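Local coordinates for protein putative GTP pyrophosphokinase (Streptococcus mutans, PDB 3L9D) that probably transfers pyrophosphate from ATP to GTP, the first step in making the alarmone ppGpp, as a small member of the RelA/SpoT family, at residues E38-P43 with E96-D101; G57-F62 with R67-E72; K144-R149 with R204-S209. One frame throughout, in Å; residues are numbered along the deposited sequence.

Contact 1: E38-P43 with E96-D101; sequences EEFLDP and ENLTQD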
loop_
_atom_site.group_PDB
_atom_site.type_symbol
_atom_site.label_atom_id
_atom_site.label_comp_id
_atom_site.label_asym_id
_atom_site.label_seq_id
_atom_site.Cartn_x
_atom_site.Cartn_y
_atom_site.Cartn_z
ATOM N N GLU A 38 3.707 20.398 11.590
ATOM C CA GLU A 38 2.782 19.807 12.545
ATOM C C GLU A 38 1.331 20.152 12.220
ATOM O O GLU A 38 0.436 19.342 12.453
ATOM C CB GLU A 38 3.119 20.232 13.970
ATOM C CG GLU A 38 2.275 19.529 15.017
ATOM C CD GLU A 38 2.676 19.891 16.438
ATOM O OE1 GLU A 38 3.093 21.054 16.659
ATOM O OE2 GLU A 38 2.565 19.016 17.331
ATOM N N GLU A 39 1.099 21.346 11.685
ATOM C CA GLU A 39 -0.254 21.755 11.341
ATOM C C GLU A 39 -0.718 21.198 10.002
ATOM O O GLU A 39 -1.851 20.730 9.872
ATOM C CB GLU A 39 -0.380 23.276 11.308
ATOM C CG GLU A 39 -1.644 23.739 10.588
ATOM C CD GLU A 39 -1.734 25.247 10.450
ATOM O OE1 GLU A 39 -2.392 25.712 9.495
ATOM O OE2 GLU A 39 -1.148 25.964 11.291
ATOM N N PHE A 40 0.147 21.282 8.998
ATOM C CA PHE A 40 -0.209 20.831 7.659
ATOM C C PHE A 40 -0.491 19.336 7.688
ATOM O O PHE A 40 -1.391 18.850 7.012
ATOM C CB PHE A 40 0.912 21.158 6.668
ATOM C CG PHE A 40 0.832 20.387 5.379
ATOM C CD1 PHE A 40 0.102 20.870 4.323
ATOM C CD2 PHE A 40 1.502 19.181 5.232
ATOM C CE1 PHE A 40 0.021 20.163 3.142
ATOM C CE2 PHE A 40 1.431 18.466 4.066
ATOM C CZ PHE A 40 0.686 18.956 3.009
ATOM N N LEU A 41 0.269 18.623 8.503
ATOM C CA LEU A 41 0.212 17.176 8.528
ATOM C C LEU A 41 -0.986 16.630 9.296
ATOM O O LEU A 41 -1.291 15.437 9.216
ATOM C CB LEU A 41 1.513 16.617 9.108
ATOM C CG LEU A 41 2.462 15.903 8.133
ATOM C CD1 LEU A 41 2.135 16.188 6.685
ATOM C CD2 LEU A 41 3.909 16.248 8.411
ATOM N N ASP A 42 -1.678 17.493 10.031
ATOM C CA ASP A 42 -2.684 17.000 10.962
ATOM C C ASP A 42 -3.803 16.196 10.325
ATOM O O ASP A 42 -4.163 15.136 10.822
ATOM C CB ASP A 42 -3.282 18.121 11.803
ATOM C CG ASP A 42 -4.262 17.592 12.842
ATOM O OD1 ASP A 42 -5.482 17.563 12.544
ATOM O OD2 ASP A 42 -3.798 17.171 13.933
ATOM N N PRO A 43 -4.371 16.697 9.225
ATOM C CA PRO A 43 -5.454 15.943 8.584
ATOM C C PRO A 43 -4.995 14.612 7.950
ATOM O O PRO A 43 -5.830 13.758 7.643
ATOM C CB PRO A 43 -5.951 16.902 7.502
ATOM C CG PRO A 43 -5.337 18.227 7.818
ATOM C CD PRO A 43 -4.070 17.952 8.524
ATOM N N GLU A 96 2.662 25.369 -1.394
ATOM C CA GLU A 96 1.272 25.779 -1.642
ATOM C C GLU A 96 0.476 24.750 -2.458
ATOM O O GLU A 96 -0.756 24.769 -2.467
ATOM C CB GLU A 96 1.209 27.161 -2.313
ATOM C CG GLU A 96 2.428 27.520 -3.184
ATOM C CD GLU A 96 3.686 27.841 -2.362
ATOM O OE1 GLU A 96 3.556 28.441 -1.266
ATOM O OE2 GLU A 96 4.805 27.498 -2.814
ATOM N N ASN A 97 1.178 23.844 -3.134
ATOM C CA ASN A 97 0.503 22.806 -3.908
ATOM C C ASN A 97 0.641 21.395 -3.353
ATOM O O ASN A 97 0.367 20.432 -4.069
ATOM C CB ASN A 97 0.993 22.823 -5.346
ATOM C CG ASN A 97 0.775 24.159 -6.007
ATOM O OD1 ASN A 97 1.594 24.597 -6.810
ATOM N ND2 ASN A 97 -0.328 24.826 -5.664
ATOM N N LEU A 98 1.066 21.259 -2.097
ATOM C CA LEU A 98 1.267 19.933 -1.527
ATOM C C LEU A 98 -0.026 19.120 -1.517
ATOM O O LEU A 98 -0.094 18.015 -2.052
ATOM C CB LEU A 98 1.800 20.028 -0.104
ATOM C CG LEU A 98 3.294 20.248 0.052
ATOM C CD1 LEU A 98 3.640 20.113 1.510
ATOM C CD2 LEU A 98 4.063 19.237 -0.783
ATOM N N THR A 99 -1.058 19.669 -0.893
ATOM C CA THR A 99 -2.279 18.914 -0.712
ATOM C C THR A 99 -2.871 18.523 -2.058
ATOM O O THR A 99 -3.293 17.391 -2.247
ATOM C CB THR A 99 -3.309 19.686 0.126
ATOM O OG1 THR A 99 -2.976 19.564 1.519
ATOM C CG2 THR A 99 -4.695 19.116 -0.106
ATOM N N GLN A 100 -2.889 19.453 -3.004
ATOM C CA GLN A 100 -3.532 19.172 -4.277
ATOM C C GLN A 100 -2.651 18.332 -5.211
ATOM O O GLN A 100 -3.159 17.665 -6.099
ATOM C CB GLN A 100 -4.014 20.464 -4.950
ATOM C CG GLN A 100 -2.987 21.164 -5.811
ATOM C CD GLN A 100 -3.606 22.259 -6.685
ATOM O OE1 GLN A 100 -3.265 22.410 -7.866
ATOM N NE2 GLN A 100 -4.526 23.025 -6.103
ATOM N N ASP A 101 -1.338 18.336 -4.996
ATOM C CA ASP A 101 -0.434 17.699 -5.955
ATOM C C ASP A 101 0.336 16.467 -5.466
ATOM O O ASP A 101 0.777 15.660 -6.285
ATOM C CB ASP A 101 0.546 18.723 -6.549
ATOM C CG ASP A 101 -0.084 19.601 -7.641
ATOM O OD1 ASP A 101 -1.245 19.350 -8.064
ATOM O OD2 ASP A 101 0.609 20.547 -8.082
#

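Contact 2: G57-F62 with R67-E72; sequences GIRKQF and RHSPIE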
loop_
_atom_site.group_PDB
_atom_site.type_symbol
_atom_site.label_atom_id
_atom_site.label_comp_id
_atom_site.label_asym_id
_atom_site.label_seq_id
_atom_site.Cartn_x
_atom_site.Cartn_y
_atom_site.Cartn_z
ATOM N N GLY A 57 -12.019 -3.381 9.058
ATOM C CA GLY A 57 -13.385 -3.841 9.212
ATOM C C GLY A 57 -13.884 -4.659 8.042
ATOM O O GLY A 57 -14.886 -5.371 8.154
ATOM N N ILE A 58 -13.192 -4.558 6.912
ATOM C CA ILE A 58 -13.513 -5.391 5.775
ATOM C C ILE A 58 -13.237 -6.833 6.181
ATOM O O ILE A 58 -14.050 -7.731 5.936
ATOM C CB ILE A 58 -12.657 -5.028 4.561
ATOM C CG1 ILE A 58 -13.084 -3.684 3.987
ATOM C CG2 ILE A 58 -12.763 -6.104 3.512
ATOM C CD1 ILE A 58 -12.080 -3.127 2.987
ATOM N N ARG A 59 -12.091 -7.041 6.824
ATOM C CA ARG A 59 -11.674 -8.373 7.245
ATOM C C ARG A 59 -12.587 -8.921 8.335
ATOM O O ARG A 59 -12.891 -10.110 8.341
ATOM C CB ARG A 59 -10.216 -8.374 7.714
ATOM C CG ARG A 59 -9.884 -9.509 8.687
ATOM C CD ARG A 59 -8.368 -9.741 8.882
ATOM N NE ARG A 59 -8.131 -11.050 9.507
ATOM C CZ ARG A 59 -7.846 -12.175 8.844
ATOM N NH1 ARG A 59 -7.715 -12.181 7.518
ATOM N NH2 ARG A 59 -7.680 -13.305 9.514
ATOM N N LYS A 60 -13.012 -8.062 9.260
ATOM C CA LYS A 60 -13.963 -8.474 10.284
ATOM C C LYS A 60 -15.260 -8.964 9.645
ATOM O O LYS A 60 -15.855 -9.936 10.108
ATOM C CB LYS A 60 -14.273 -7.333 11.259
ATOM C CG LYS A 60 -13.138 -6.973 12.209
ATOM C CD LYS A 60 -13.549 -5.851 13.177
ATOM C CE LYS A 60 -12.386 -5.469 14.096
ATOM N NZ LYS A 60 -11.640 -6.688 14.566
ATOM N N GLN A 61 -15.693 -8.289 8.579
ATOM C CA GLN A 61 -16.960 -8.607 7.930
ATOM C C GLN A 61 -16.920 -9.944 7.246
ATOM O O GLN A 61 -17.876 -10.721 7.319
ATOM C CB GLN A 61 -17.326 -7.552 6.904
ATOM C CG GLN A 61 -17.576 -6.231 7.530
ATOM C CD GLN A 61 -18.001 -5.219 6.522
ATOM O OE1 GLN A 61 -17.424 -4.130 6.444
ATOM N NE2 GLN A 61 -19.016 -5.566 5.724
ATOM N N PHE A 62 -15.820 -10.199 6.556
ATOM C CA PHE A 62 -15.690 -11.449 5.850
ATOM C C PHE A 62 -15.727 -12.571 6.876
ATOM O O PHE A 62 -16.479 -13.529 6.720
ATOM C CB PHE A 62 -14.420 -11.474 4.989
ATOM C CG PHE A 62 -14.591 -10.822 3.632
ATOM C CD1 PHE A 62 -15.257 -11.480 2.611
ATOM C CD2 PHE A 62 -14.090 -9.555 3.380
ATOM C CE1 PHE A 62 -15.410 -10.900 1.377
ATOM C CE2 PHE A 62 -14.241 -8.974 2.131
ATOM C CZ PHE A 62 -14.902 -9.644 1.132
ATOM N N ARG A 67 -16.443 -16.347 5.695
ATOM C CA ARG A 67 -15.886 -16.456 4.354
ATOM C C ARG A 67 -14.414 -16.089 4.349
ATOM O O ARG A 67 -13.961 -15.459 5.237
ATOM C CB ARG A 67 -16.621 -15.551 3.376
ATOM C CG ARG A 67 -18.086 -15.580 3.460
ATOM C CD ARG A 67 -18.675 -14.298 3.015
ATOM N NE ARG A 67 -18.317 -13.967 1.655
ATOM C CZ ARG A 67 -18.673 -12.856 1.048
ATOM N NH1 ARG A 67 -19.386 -11.974 1.684
ATOM N NH2 ARG A 67 -18.291 -12.624 -0.179
ATOM N N HIS A 68 -13.684 -16.490 3.328
ATOM C CA HIS A 68 -12.307 -16.031 3.174
ATOM C C HIS A 68 -12.235 -14.513 3.018
ATOM O O HIS A 68 -13.012 -13.895 2.258
ATOM C CB HIS A 68 -11.632 -16.674 1.975
ATOM C CG HIS A 68 -10.251 -16.147 1.708
ATOM N ND1 HIS A 68 -9.174 -16.426 2.524
ATOM C CD2 HIS A 68 -9.773 -15.369 0.707
ATOM C CE1 HIS A 68 -8.096 -15.836 2.039
ATOM N NE2 HIS A 68 -8.431 -15.190 0.936
ATOM N N SER A 69 -11.284 -13.930 3.741
ATOM C CA SER A 69 -11.036 -12.503 3.717
ATOM C C SER A 69 -9.862 -12.174 2.800
ATOM O O SER A 69 -8.765 -12.691 2.987
ATOM C CB SER A 69 -10.748 -12.010 5.132
ATOM O OG SER A 69 -10.444 -10.630 5.148
ATOM N N PRO A 70 -10.096 -11.299 1.813
ATOM C CA PRO A 70 -9.051 -10.850 0.885
ATOM C C PRO A 70 -7.966 -10.074 1.622
ATOM O O PRO A 70 -6.833 -9.998 1.144
ATOM C CB PRO A 70 -9.795 -9.899 -0.060
ATOM C CG PRO A 70 -11.257 -10.152 0.189
ATOM C CD PRO A 70 -11.373 -10.599 1.598
ATOM N N ILE A 71 -8.321 -9.492 2.769
ATOM C CA ILE A 71 -7.375 -8.698 3.540
ATOM C C ILE A 71 -6.875 -9.498 4.739
ATOM O O ILE A 71 -7.670 -10.089 5.479
ATOM C CB ILE A 71 -8.000 -7.376 4.032
ATOM C CG1 ILE A 71 -8.453 -6.505 2.860
ATOM C CG2 ILE A 71 -7.017 -6.598 4.882
ATOM C CD1 ILE A 71 -9.055 -5.161 3.297
ATOM N N GLU A 72 -5.559 -9.530 4.929
ATOM C CA GLU A 72 -5.003 -10.262 6.053
ATOM C C GLU A 72 -4.722 -9.312 7.185
ATOM O O GLU A 72 -5.082 -9.589 8.320
ATOM C CB GLU A 72 -3.739 -11.022 5.670
ATOM C CG GLU A 72 -4.022 -12.450 5.328
ATOM C CD GLU A 72 -2.799 -13.323 5.503
ATOM O OE1 GLU A 72 -1.768 -13.064 4.836
ATOM O OE2 GLU A 72 -2.869 -14.278 6.307
#

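Contact 3: K144-R149 with R204-S209; sequences KPSGYR and RLELTS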
loop_
_atom_site.group_PDB
_atom_site.type_symbol
_atom_site.label_atom_id
_atom_site.label_comp_id
_atom_site.label_asym_id
_atom_site.label_seq_id
_atom_site.Cartn_x
_atom_site.Cartn_y
_atom_site.Cartn_z
ATOM N N LYS A 144 7.438 -10.504 -16.868
ATOM C CA LYS A 144 8.686 -10.930 -16.240
ATOM C C LYS A 144 8.540 -11.249 -14.740
ATOM O O LYS A 144 8.262 -10.364 -13.928
ATOM C CB LYS A 144 9.771 -9.874 -16.432
ATOM C CG LYS A 144 11.003 -10.137 -15.592
ATOM C CD LYS A 144 11.558 -8.861 -14.971
ATOM C CE LYS A 144 11.988 -7.861 -16.040
ATOM N NZ LYS A 144 10.854 -7.016 -16.528
ATOM N N PRO A 145 8.745 -12.522 -14.372
ATOM C CA PRO A 145 8.595 -13.022 -12.994
ATOM C C PRO A 145 9.735 -12.591 -12.070
ATOM O O PRO A 145 10.507 -13.452 -11.639
ATOM C CB PRO A 145 8.633 -14.550 -13.170
ATOM C CG PRO A 145 8.417 -14.797 -14.661
ATOM C CD PRO A 145 9.022 -13.606 -15.330
ATOM N N SER A 146 9.828 -11.297 -11.763
ATOM C CA SER A 146 11.006 -10.749 -11.094
ATOM C C SER A 146 10.832 -9.245 -10.829
ATOM O O SER A 146 9.931 -8.596 -11.388
ATOM C CB SER A 146 12.241 -11.014 -11.967
ATOM O OG SER A 146 13.437 -10.532 -11.382
ATOM N N GLY A 147 11.693 -8.691 -9.976
ATOM C CA GLY A 147 11.583 -7.303 -9.539
ATOM C C GLY A 147 10.411 -6.993 -8.596
ATOM O O GLY A 147 9.655 -7.895 -8.183
ATOM N N TYR A 148 10.279 -5.705 -8.265
ATOM C CA TYR A 148 9.175 -5.153 -7.480
ATOM C C TYR A 148 7.790 -5.675 -7.892
ATOM O O TYR A 148 7.496 -5.879 -9.074
ATOM C CB TYR A 148 9.204 -3.628 -7.616
ATOM C CG TYR A 148 8.197 -2.874 -6.779
ATOM C CD1 TYR A 148 8.360 -2.769 -5.403
ATOM C CD2 TYR A 148 7.118 -2.223 -7.367
ATOM C CE1 TYR A 148 7.470 -2.072 -4.633
ATOM C CE2 TYR A 148 6.214 -1.514 -6.603
ATOM C CZ TYR A 148 6.396 -1.447 -5.228
ATOM O OH TYR A 148 5.511 -0.749 -4.435
ATOM N N ARG A 149 6.931 -5.877 -6.909
ATOM C CA ARG A 149 5.598 -6.383 -7.177
ATOM C C ARG A 149 4.654 -5.740 -6.175
ATOM O O ARG A 149 4.804 -5.925 -4.972
ATOM C CB ARG A 149 5.547 -7.888 -6.992
ATOM C CG ARG A 149 6.081 -8.693 -8.124
ATOM C CD ARG A 149 4.994 -9.606 -8.657
ATOM N NE ARG A 149 4.796 -10.820 -7.861
ATOM C CZ ARG A 149 3.825 -11.714 -8.090
ATOM N NH1 ARG A 149 2.958 -11.521 -9.088
ATOM N NH2 ARG A 149 3.719 -12.805 -7.324
ATOM N N ARG A 204 21.613 -9.994 -5.969
ATOM C CA ARG A 204 20.998 -10.585 -4.781
ATOM C C ARG A 204 19.545 -10.151 -4.685
ATOM O O ARG A 204 18.671 -10.939 -4.321
ATOM C CB ARG A 204 21.732 -10.132 -3.521
ATOM C CG ARG A 204 21.120 -10.646 -2.235
ATOM C CD ARG A 204 21.673 -12.021 -1.910
ATOM N NE ARG A 204 23.105 -11.947 -1.647
ATOM C CZ ARG A 204 23.866 -12.987 -1.320
ATOM N NH1 ARG A 204 23.342 -14.207 -1.222
ATOM N NH2 ARG A 204 25.159 -12.806 -1.105
ATOM N N LEU A 205 19.303 -8.880 -5.007
ATOM C CA LEU A 205 17.959 -8.312 -5.000
ATOM C C LEU A 205 17.121 -8.899 -6.120
ATOM O O LEU A 205 15.924 -9.133 -5.961
ATOM C CB LEU A 205 18.008 -6.792 -5.134
ATOM C CG LEU A 205 18.406 -6.056 -3.861
ATOM C CD1 LEU A 205 18.587 -4.578 -4.156
ATOM C CD2 LEU A 205 17.359 -6.286 -2.782
ATOM N N GLU A 206 17.742 -9.145 -7.262
ATOM C CA GLU A 206 16.986 -9.758 -8.331
ATOM C C GLU A 206 16.728 -11.226 -8.017
ATOM O O GLU A 206 15.620 -11.721 -8.217
ATOM C CB GLU A 206 17.674 -9.593 -9.681
ATOM C CG GLU A 206 16.689 -9.200 -10.772
ATOM C CD GLU A 206 17.128 -9.641 -12.150
ATOM O OE1 GLU A 206 18.355 -9.727 -12.383
ATOM O OE2 GLU A 206 16.241 -9.899 -13.000
ATOM N N LEU A 207 17.746 -11.920 -7.512
ATOM C CA LEU A 207 17.617 -13.347 -7.246
ATOM C C LEU A 207 16.520 -13.560 -6.221
ATOM O O LEU A 207 15.602 -14.368 -6.399
ATOM C CB LEU A 207 18.918 -13.902 -6.691
ATOM C CG LEU A 207 18.740 -15.281 -6.070
ATOM C CD1 LEU A 207 18.250 -16.278 -7.133
ATOM C CD2 LEU A 207 20.042 -15.725 -5.433
ATOM N N THR A 208 16.646 -12.811 -5.137
ATOM C CA THR A 208 15.681 -12.808 -4.057
ATOM C C THR A 208 14.266 -12.487 -4.560
ATOM O O THR A 208 13.282 -13.134 -4.170
ATOM C CB THR A 208 16.106 -11.779 -3.049
ATOM O OG1 THR A 208 16.898 -12.423 -2.042
ATOM C CG2 THR A 208 14.898 -11.164 -2.426
ATOM N N SER A 209 14.178 -11.495 -5.442
ATOM C CA SER A 209 12.919 -11.125 -6.074
ATOM C C SER A 209 12.233 -12.270 -6.818
ATOM O O SER A 209 11.007 -12.373 -6.816
ATOM C CB SER A 209 13.132 -9.983 -7.059
ATOM O OG SER A 209 12.489 -10.296 -8.280
#

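Contact 1: E38-P43 with E96-D101
The phenyl ring of Phe40 carries this contact, meeting Leu98 and Thr99 with its outer carbons. Over one face stands the methyl CD1 of Leu98, 4.0 Å from the ring centroid and 29° off the ring normal, a CH-pi contact. Thr99 comes in obliquely, its OG1 3.5 Å from Phe40 CE1, while the ring of Tyr44 also meets Phe40, the two planes inclined at about 35°. At the far end of the ring, Phe40 CZ rests 3.5 Å from Leu98 CB.

With CG placed anti to the backbone N (chi1 163°), the Phe40 ring is turned toward helix 98-101 and spans the separation between the backbones, whose nearest CA atoms, those of Phe40 and Thr99, are 8.8 Å apart. The two side chains of Phe40 and Leu98 cross at about a right angle. A long flat residue suits this distance, and a branched leucine offers both CB and a methyl to it. Thr99 lays its hydroxyl oxygen itself against the ring, and a hydrogen bond with Tyr44 OH satisfies that oxygen there. Leu98 also touches Met35 and Met88 of helix 81-91, and Phe40 touches Ile105.

No hydrogen bond joins the two segments. The arrangement is a small, mainly apolar contact between two short helices, in which one aromatic residue bridges the N-terminal helix 37-40 and helix 98-101, which precedes strand 106-112.

Contact 2: G57-F62 with R67-E72
Arg59 and Phe62, on the last turns of helix 42-64, hold the returning chain at Ser69, Ile71 and Arg67. The carbonyl oxygen of Ile71 is gripped twice. Arg59 NH1 donates to Ile71 O at 2.9 Å, in the carbonyl plane and on a lone pair, with an N-H...O angle of 158°; the acceptor lies in the guanidinium plane, where the N-H bonds point. Ser69 OG gives the second bond, to Ile71 O at 2.8 Å, and so ties the loop to itself. The Arg59 chain is extended from CG to NE, which carries the guanidinium along the loop, with Glu72 O over its face. The carboxylate of Glu72 stays apart, Glu72 OE2 lying 5.4 Å from Arg59 NH1.

The backbone N of Arg67 donates to Phe62 O at 3.0 Å, which closes the turn at the helix end. The Phe62 ring packs beside this bond: Pro70 CD sits over one face, 3.5 Å from the ring centroid, a CH-pi contact to which a rigid proline ring is well suited. The edge of the Phe62 ring meets the face of the Arg67 guanidinium, Arg67 NH2 lying 3.7 Å from Phe62 CE1. Deeper in, Ile58 and Ile71 meet through their CD1 methyls, and both Ile58 and Phe62 touch Leu124 of helix 117-126.

His68 NE2 is hydrogen-bonded to Asp117 OD2. The loop is thus tied to the helix at two points, Arg59 NH1 to Ile71 O and Arg67 N to Phe62 O, with Phe62 on Pro70 and Ile58 on Ile71 packed between.

Contact 3: K144-R149 with R204-S209
Ser146 and Ser209 face each other through their hydroxyls, Ser146 OG hydrogen-bonded to Ser209 OG at 3.3 Å, with either able to donate. A third oxygen approaches from the preceding turn of the helix: Glu206 OE2 lies 3.3 Å from Ser146 OG, a weak interaction whose proton is not settled. The Ser146 hydroxyl turns away from its own backbone N (chi1 -179°), which places OG between Ser209 OG and Glu206 OE2; it can donate to only one of them at a time.

This is where the loop between strands 132-139 and 150-161 of the central mixed sheet leans on helix 199-221. Pro145, the centre of an inverse gamma turn, bends the chain just before Ser146, and Gly147 follows at positive phi (71°), a conformation easily taken without a CB. Serine suits helix position 209 because a short side chain lets the loop backbone come close: the CA atoms of Gly147 and Ser209 are 5.3 Å apart. Glu206, extended beyond CG, brings its carboxylate end toward Ser146, its CG 3.6 Å from Ser146 OG. Beyond the segments, Ser209 touches Trp182 of helix 177-193, and Pro145 touches Phe213.

The three contacts lie well apart around the central mixed sheet, their centres about 32 Å (1 to 2), 35 Å (1 to 3) and 29 Å (2 to 3) from one another, and none touches another. Segment 38-43 runs into the start of helix 42-64, though Phe40 sits on helix 37-40 just before it, and contact 2 uses the end of that long helix; along the chain contact 2 is nested inside the loop that contact 1 closes. Contact 3 follows later in the sequence and lies across the chain's centre from contact 1. All three tie elements around the sheet of this RelA/SpoT-family protein to one another, contact 3 through helix 199-221, near the C-terminus.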